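Long-range contacts in laccase (Botrytis aclada, PDB 3SQR), which couples the one-electron oxidation of phenolic substrates such as hydroquinone to the four-electron reduction of dioxygen to water at copper centres: residues Thr164-Ser169 with Gly308-Val313; Leu265-Val270 with Asp301-Gly306. All coordinates share one frame; numbering follows the deposited sequence.

Contact 1 (Thr164-Ser169 with Gly308-Val313); sequences TTWYHS and GQRYDV. With CU (copper (II) ion), chain F.
Beside one of the trinuclear-site coppers of this laccase, Trp166 and the two threonines before it meet Gly308, Arg310 and Asp312 across the interface of the first and second cupredoxin domains. Two direct hydrogen bonds cross between the segments, and the first comes from Arg310. Its NE gives a nearly straight hydrogen bond to Thr164 O at 2.9 Å (169°), the oxygen lying in the guanidinium plane. A chain bent at chi2 and chi3 (82° and 71°) folds the guanidinium back, and NH1 bonds Gly308 O of its own segment at 2.9 Å. NH2 turns to a salt bridge with Asp500, so each of its nitrogens has a partner, which fixes how the group is turned. Thr165 OG1 sits over one of its faces without bonding to it; that hydroxyl pairs with His126 O instead. Farther along, Thr164 OG1 donates to Asp312 OD2 at 2.8 Å, reaching it from the syn side and somewhat out of the carboxylate plane, while a water joins Thr164 N to Asp312 OD1. Arg264 forms a salt bridge with the same OD2. The indole of Trp166 brings its NE1 edge to Gly308 O at 3.6 Å, a contact rather than a hydrogen bond. CD2 of His168 rests over one indole face, near the rim. His168 NE2 binds the copper at 2.0 Å, with His126 and His527 completing its protein ligands, and ND1 is held by Ser169 O. Three histidines on one ion are consistent with a type 3 copper of the trinuclear cluster, as in other multicopper oxidases.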
loop_
_atom_site.group_PDB
_atom_site.type_symbol
_atom_site.label_atom_id
_atom_site.label_comp_id
_atom_site.label_asym_id
_atom_site.label_seq_id
_atom_site.Cartn_x
_atom_site.Cartn_y
_atom_site.Cartn_z
ATOM N N THR A 164 8.269 -6.725 -3.703
ATOM C CA THR A 164 8.275 -5.389 -3.149
ATOM C C THR A 164 6.993 -5.048 -2.444
ATOM O O THR A 164 5.898 -5.077 -3.010
ATOM C CB THR A 164 8.426 -4.376 -4.308
ATOM O OG1 THR A 164 9.628 -4.674 -5.035
ATOM C CG2 THR A 164 8.470 -2.959 -3.791
ATOM N N THR A 165 7.167 -4.625 -1.219
ATOM C CA THR A 165 6.050 -4.020 -0.526
ATOM C C THR A 165 6.575 -3.018 0.473
ATOM O O THR A 165 7.718 -2.542 0.377
ATOM C CB THR A 165 5.039 -5.055 0.033
ATOM O OG1 THR A 165 3.839 -4.348 0.335
ATOM C CG2 THR A 165 5.605 -5.817 1.268
ATOM N N TRP A 166 5.704 -2.663 1.409
ATOM C CA TRP A 166 5.993 -1.607 2.335
ATOM C C TRP A 166 5.236 -1.934 3.601
ATOM O O TRP A 166 4.314 -2.721 3.567
ATOM C CB TRP A 166 5.616 -0.248 1.775
ATOM C CG TRP A 166 4.177 -0.007 1.355
ATOM C CD1 TRP A 166 3.397 -0.783 0.505
ATOM C CD2 TRP A 166 3.379 1.131 1.676
ATOM N NE1 TRP A 166 2.190 -0.149 0.279
ATOM C CE2 TRP A 166 2.142 1.000 1.010
ATOM C CE3 TRP A 166 3.582 2.249 2.475
ATOM C CZ2 TRP A 166 1.098 1.930 1.181
ATOM C CZ3 TRP A 166 2.592 3.199 2.624
ATOM C CH2 TRP A 166 1.339 3.042 1.989
ATOM N N TYR A 167 5.665 -1.330 4.688
ATOM C CA TYR A 167 4.914 -1.452 5.957
ATOM C C TYR A 167 4.533 -0.055 6.332
ATOM O O TYR A 167 5.266 0.911 6.047
ATOM C CB TYR A 167 5.729 -2.142 7.043
ATOM C CG TYR A 167 6.986 -1.438 7.450
ATOM C CD1 TYR A 167 8.132 -1.522 6.720
ATOM C CD2 TYR A 167 7.038 -0.697 8.634
ATOM C CE1 TYR A 167 9.314 -0.871 7.135
ATOM C CE2 TYR A 167 8.191 -0.058 9.039
ATOM C CZ TYR A 167 9.331 -0.134 8.269
ATOM O OH TYR A 167 10.429 0.526 8.681
ATOM N N HIS A 168 3.402 0.095 7.046
ATOM C CA HIS A 168 2.997 1.427 7.369
ATOM C C HIS A 168 2.023 1.407 8.493
ATOM O O HIS A 168 1.364 0.429 8.710
ATOM C CB HIS A 168 2.381 2.156 6.191
ATOM C CG HIS A 168 1.187 1.476 5.564
ATOM N ND1 HIS A 168 -0.105 1.649 6.019
ATOM C CD2 HIS A 168 1.094 0.717 4.449
ATOM C CE1 HIS A 168 -0.932 0.966 5.234
ATOM N NE2 HIS A 168 -0.226 0.420 4.248
ATOM N N SER A 169 1.913 2.512 9.176
ATOM C CA SER A 169 0.824 2.566 10.166
ATOM C C SER A 169 -0.514 2.430 9.482
ATOM O O SER A 169 -0.726 2.979 8.408
ATOM C CB SER A 169 0.849 3.865 10.945
ATOM O OG SER A 169 -0.324 3.932 11.761
ATOM N N GLY A 308 -0.641 2.541 -2.827
ATOM C CA GLY A 308 -0.436 1.233 -2.222
ATOM C C GLY A 308 -0.016 0.161 -3.211
ATOM O O GLY A 308 0.481 -0.896 -2.764
ATOM N N GLN A 309 -0.139 0.463 -4.503
ATOM C CA GLN A 309 0.393 -0.374 -5.549
ATOM C C GLN A 309 1.919 -0.325 -5.624
ATOM O O GLN A 309 2.530 0.721 -5.329
ATOM C CB GLN A 309 -0.180 -0.004 -6.897
ATOM C CG GLN A 309 -1.592 -0.353 -7.042
ATOM C CD GLN A 309 -2.103 -0.227 -8.456
ATOM O OE1 GLN A 309 -1.691 0.673 -9.183
ATOM N NE2 GLN A 309 -3.082 -1.045 -8.805
ATOM N N ARG A 310 2.518 -1.468 -6.044
ATOM C CA ARG A 310 3.922 -1.612 -6.277
ATOM C C ARG A 310 4.051 -2.127 -7.644
ATOM O O ARG A 310 3.176 -2.830 -8.108
ATOM C CB ARG A 310 4.640 -2.590 -5.314
ATOM C CG ARG A 310 4.691 -2.077 -3.907
ATOM C CD ARG A 310 3.428 -2.335 -3.173
ATOM N NE ARG A 310 3.291 -3.742 -2.895
ATOM C CZ ARG A 310 2.134 -4.376 -2.664
ATOM N NH1 ARG A 310 0.979 -3.760 -2.781
ATOM N NH2 ARG A 310 2.164 -5.663 -2.356
ATOM N N TYR A 311 5.141 -1.730 -8.283
ATOM C CA TYR A 311 5.599 -2.404 -9.493
ATOM C C TYR A 311 7.065 -2.588 -9.382
ATOM O O TYR A 311 7.803 -1.686 -8.923
ATOM C CB TYR A 311 5.274 -1.570 -10.708
ATOM C CG TYR A 311 3.837 -1.602 -11.117
ATOM C CD1 TYR A 311 3.323 -2.654 -11.866
ATOM C CD2 TYR A 311 2.972 -0.603 -10.716
ATOM C CE1 TYR A 311 2.015 -2.663 -12.245
ATOM C CE2 TYR A 311 1.652 -0.600 -11.108
ATOM C CZ TYR A 311 1.173 -1.631 -11.861
ATOM O OH TYR A 311 -0.101 -1.635 -12.244
ATOM N N ASP A 312 7.533 -3.698 -9.926
ATOM C CA ASP A 312 8.936 -3.924 -10.057
ATOM C C ASP A 312 9.155 -3.788 -11.569
ATOM O O ASP A 312 8.408 -4.354 -12.378
ATOM C CB ASP A 312 9.386 -5.302 -9.641
ATOM C CG ASP A 312 9.424 -5.497 -8.151
ATOM O OD1 ASP A 312 8.342 -5.653 -7.625
ATOM O OD2 ASP A 312 10.506 -5.513 -7.527
ATOM N N VAL A 313 10.148 -2.973 -11.889
ATOM C CA VAL A 313 10.576 -2.802 -13.294
ATOM C C VAL A 313 12.071 -2.970 -13.430
ATOM O O VAL A 313 12.855 -2.686 -12.569
ATOM C CB VAL A 313 10.130 -1.412 -13.832
ATOM C CG1 VAL A 313 8.617 -1.216 -13.643
ATOM C CG2 VAL A 313 10.933 -0.279 -13.079
HETATM CU CU CU F . -1.187 -0.305 2.652
HETATM O O HOH W 1 7.011 -7.668 -6.268
#

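Contact 2 (Leu265-Val270 with Asp301-Gly306)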
loop_
_atom_site.group_PDB
_atom_site.type_symbol
_atom_site.label_atom_id
_atom_site.label_comp_id
_atom_site.label_asym_id
_atom_site.label_seq_id
_atom_site.Cartn_x
_atom_site.Cartn_y
_atom_site.Cartn_z
ATOM N N LEU A 265 14.184 -1.582 -10.244
ATOM C CA LEU A 265 13.622 -0.451 -9.447
ATOM C C LEU A 265 12.301 -0.931 -8.896
ATOM O O LEU A 265 11.494 -1.496 -9.594
ATOM C CB LEU A 265 13.325 0.743 -10.326
ATOM C CG LEU A 265 14.510 1.558 -10.871
ATOM C CD1 LEU A 265 15.611 0.728 -11.526
ATOM C CD2 LEU A 265 13.947 2.705 -11.762
ATOM N N ARG A 266 12.035 -0.556 -7.658
ATOM C CA ARG A 266 10.839 -1.079 -6.971
ATOM C C ARG A 266 10.005 0.113 -6.612
ATOM O O ARG A 266 10.360 0.858 -5.727
ATOM C CB ARG A 266 11.276 -1.874 -5.761
ATOM C CG ARG A 266 12.240 -3.033 -6.048
ATOM C CD ARG A 266 12.694 -3.613 -4.754
ATOM N NE ARG A 266 13.557 -4.758 -4.844
ATOM C CZ ARG A 266 13.175 -6.032 -4.745
ATOM N NH1 ARG A 266 11.906 -6.343 -4.627
ATOM N NH2 ARG A 266 14.076 -7.005 -4.805
ATOM N N LEU A 267 8.946 0.308 -7.374
ATOM C CA LEU A 267 8.178 1.506 -7.339
ATOM C C LEU A 267 6.996 1.314 -6.426
ATOM O O LEU A 267 6.263 0.342 -6.557
ATOM C CB LEU A 267 7.703 1.878 -8.718
ATOM C CG LEU A 267 8.862 1.984 -9.746
ATOM C CD1 LEU A 267 8.313 2.088 -11.182
ATOM C CD2 LEU A 267 9.779 3.147 -9.382
ATOM N N ILE A 268 6.817 2.271 -5.529
ATOM C CA ILE A 268 5.674 2.285 -4.585
ATOM C C ILE A 268 5.062 3.630 -4.495
ATOM O O ILE A 268 5.743 4.605 -4.187
ATOM C CB ILE A 268 6.034 1.807 -3.179
ATOM C CG1 ILE A 268 7.007 0.625 -3.226
ATOM C CG2 ILE A 268 4.676 1.499 -2.325
ATOM C CD1 ILE A 268 7.251 -0.002 -1.895
ATOM N N ASN A 269 3.747 3.690 -4.689
ATOM C CA ASN A 269 3.010 4.925 -4.451
ATOM C C ASN A 269 2.464 4.869 -3.001
ATOM O O ASN A 269 1.653 4.053 -2.693
ATOM C CB ASN A 269 1.895 5.110 -5.495
ATOM C CG ASN A 269 0.972 6.283 -5.235
ATOM O OD1 ASN A 269 1.012 7.006 -4.203
ATOM N ND2 ASN A 269 0.023 6.452 -6.214
ATOM N N VAL A 270 2.937 5.772 -2.190
ATOM C CA VAL A 270 2.620 5.807 -0.749
ATOM C C VAL A 270 2.061 7.145 -0.318
ATOM O O VAL A 270 2.079 7.486 0.878
ATOM C CB VAL A 270 3.864 5.440 0.107
ATOM C CG1 VAL A 270 4.334 4.031 -0.260
ATOM C CG2 VAL A 270 4.985 6.518 -0.008
ATOM N N ASP A 301 6.514 2.775 -21.587
ATOM C CA ASP A 301 7.233 4.036 -21.381
ATOM C C ASP A 301 6.833 4.760 -20.106
ATOM O O ASP A 301 7.587 5.610 -19.606
ATOM C CB ASP A 301 6.968 5.000 -22.559
ATOM C CG ASP A 301 7.633 4.550 -23.838
ATOM O OD1 ASP A 301 8.781 4.040 -23.786
ATOM O OD2 ASP A 301 6.979 4.722 -24.890
ATOM N N THR A 302 5.623 4.485 -19.650
ATOM C CA THR A 302 5.110 5.124 -18.436
ATOM C C THR A 302 4.344 4.073 -17.660
ATOM O O THR A 302 3.944 3.057 -18.216
ATOM C CB THR A 302 4.248 6.342 -18.684
ATOM O OG1 THR A 302 2.942 5.941 -19.039
ATOM C CG2 THR A 302 4.827 7.248 -19.774
ATOM N N LEU A 303 4.126 4.314 -16.376
ATOM C CA LEU A 303 3.571 3.232 -15.524
ATOM C C LEU A 303 2.623 3.878 -14.503
ATOM O O LEU A 303 3.071 4.652 -13.601
ATOM C CB LEU A 303 4.736 2.544 -14.848
ATOM C CG LEU A 303 4.495 1.336 -13.939
ATOM C CD1 LEU A 303 3.547 0.351 -14.572
ATOM C CD2 LEU A 303 5.797 0.680 -13.536
ATOM N N LEU A 304 1.335 3.591 -14.678
ATOM C CA LEU A 304 0.272 4.121 -13.868
ATOM C C LEU A 304 0.345 3.398 -12.531
ATOM O O LEU A 304 0.425 2.180 -12.518
ATOM C CB LEU A 304 -1.085 3.920 -14.507
ATOM C CG LEU A 304 -1.340 4.729 -15.799
ATOM C CD1 LEU A 304 -2.512 4.099 -16.599
ATOM C CD2 LEU A 304 -1.630 6.153 -15.423
ATOM N N ILE A 305 0.337 4.145 -11.437
ATOM C CA ILE A 305 0.494 3.506 -10.126
ATOM C C ILE A 305 -0.421 4.174 -9.166
ATOM O O ILE A 305 -0.309 5.395 -8.858
ATOM C CB ILE A 305 1.927 3.556 -9.529
ATOM C CG1 ILE A 305 3.017 3.214 -10.539
ATOM C CG2 ILE A 305 2.012 2.633 -8.260
ATOM C CD1 ILE A 305 4.439 3.404 -10.001
ATOM N N GLY A 306 -1.413 3.423 -8.722
ATOM C CA GLY A 306 -2.255 3.867 -7.627
ATOM C C GLY A 306 -1.727 3.660 -6.213
ATOM O O GLY A 306 -0.739 3.024 -6.010
#
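Asn269 reaches from strand 262-269 to the end of strand 303-305, and its side chain meets something at each step. CB packs against Ile305 CG2 at 3.7 Å and also lies 3.4 Å from Gly306 O. With CG anti to the backbone N (chi1 173°), the amide is carried on over the Gly306 backbone, CG standing 3.8 Å from Gly306 O. At the tip, ND2 donates to Ile305 O at 2.9 Å. The acceptor lies close to the amide plane, but the N-H comes in from above the carbonyl plane, 42° out of it. ND2 also bonds Ser274 O, and OD1 takes the N-H of Gly271, so both ends of the amide are engaged and its rotation is fixed. Two residues back, the contact turns wholly apolar: Leu267 CB meets Ile305 CD1 at 3.8 Å, and the side chains of Leu267 and Leu303 cross at a slant, CD1 of Leu267 touching CD2 of Leu303 at 3.7 Å. Phe278 borders Leu267 and Phe276 borders Asn269, both from strand 276-280. The strands belong to the two facing sheets of the second cupredoxin domain, and the chemistry implies an apolar interior between them, with a buried amide beside it bonded to main-chain atoms, among them Ile305 O on the facing strand.

Strand 310-316 is where the two contacts join. It lies next to strand 262-269 in one sheet, with Tyr311 O 2.8 Å from Leu267 N, and just before the strand Gly308 N is 2.8 Å from Asn269 O, both probable hydrogen bonds. One side of this pair faces the first domain in contact 1; the other packs on strand 303-305 in contact 2. The centres are about 9 Å apart, and contact 2 is nested in the chain loop that contact 1 closes. Trp166 CE3 also touches Val270 CG1 at 3.4 Å. Contact 1 holds a copper ligand, whereas contact 2 holds none, its Gly306 lying about 8 Å, nearest atoms, from the side chain of the copper ligand His527.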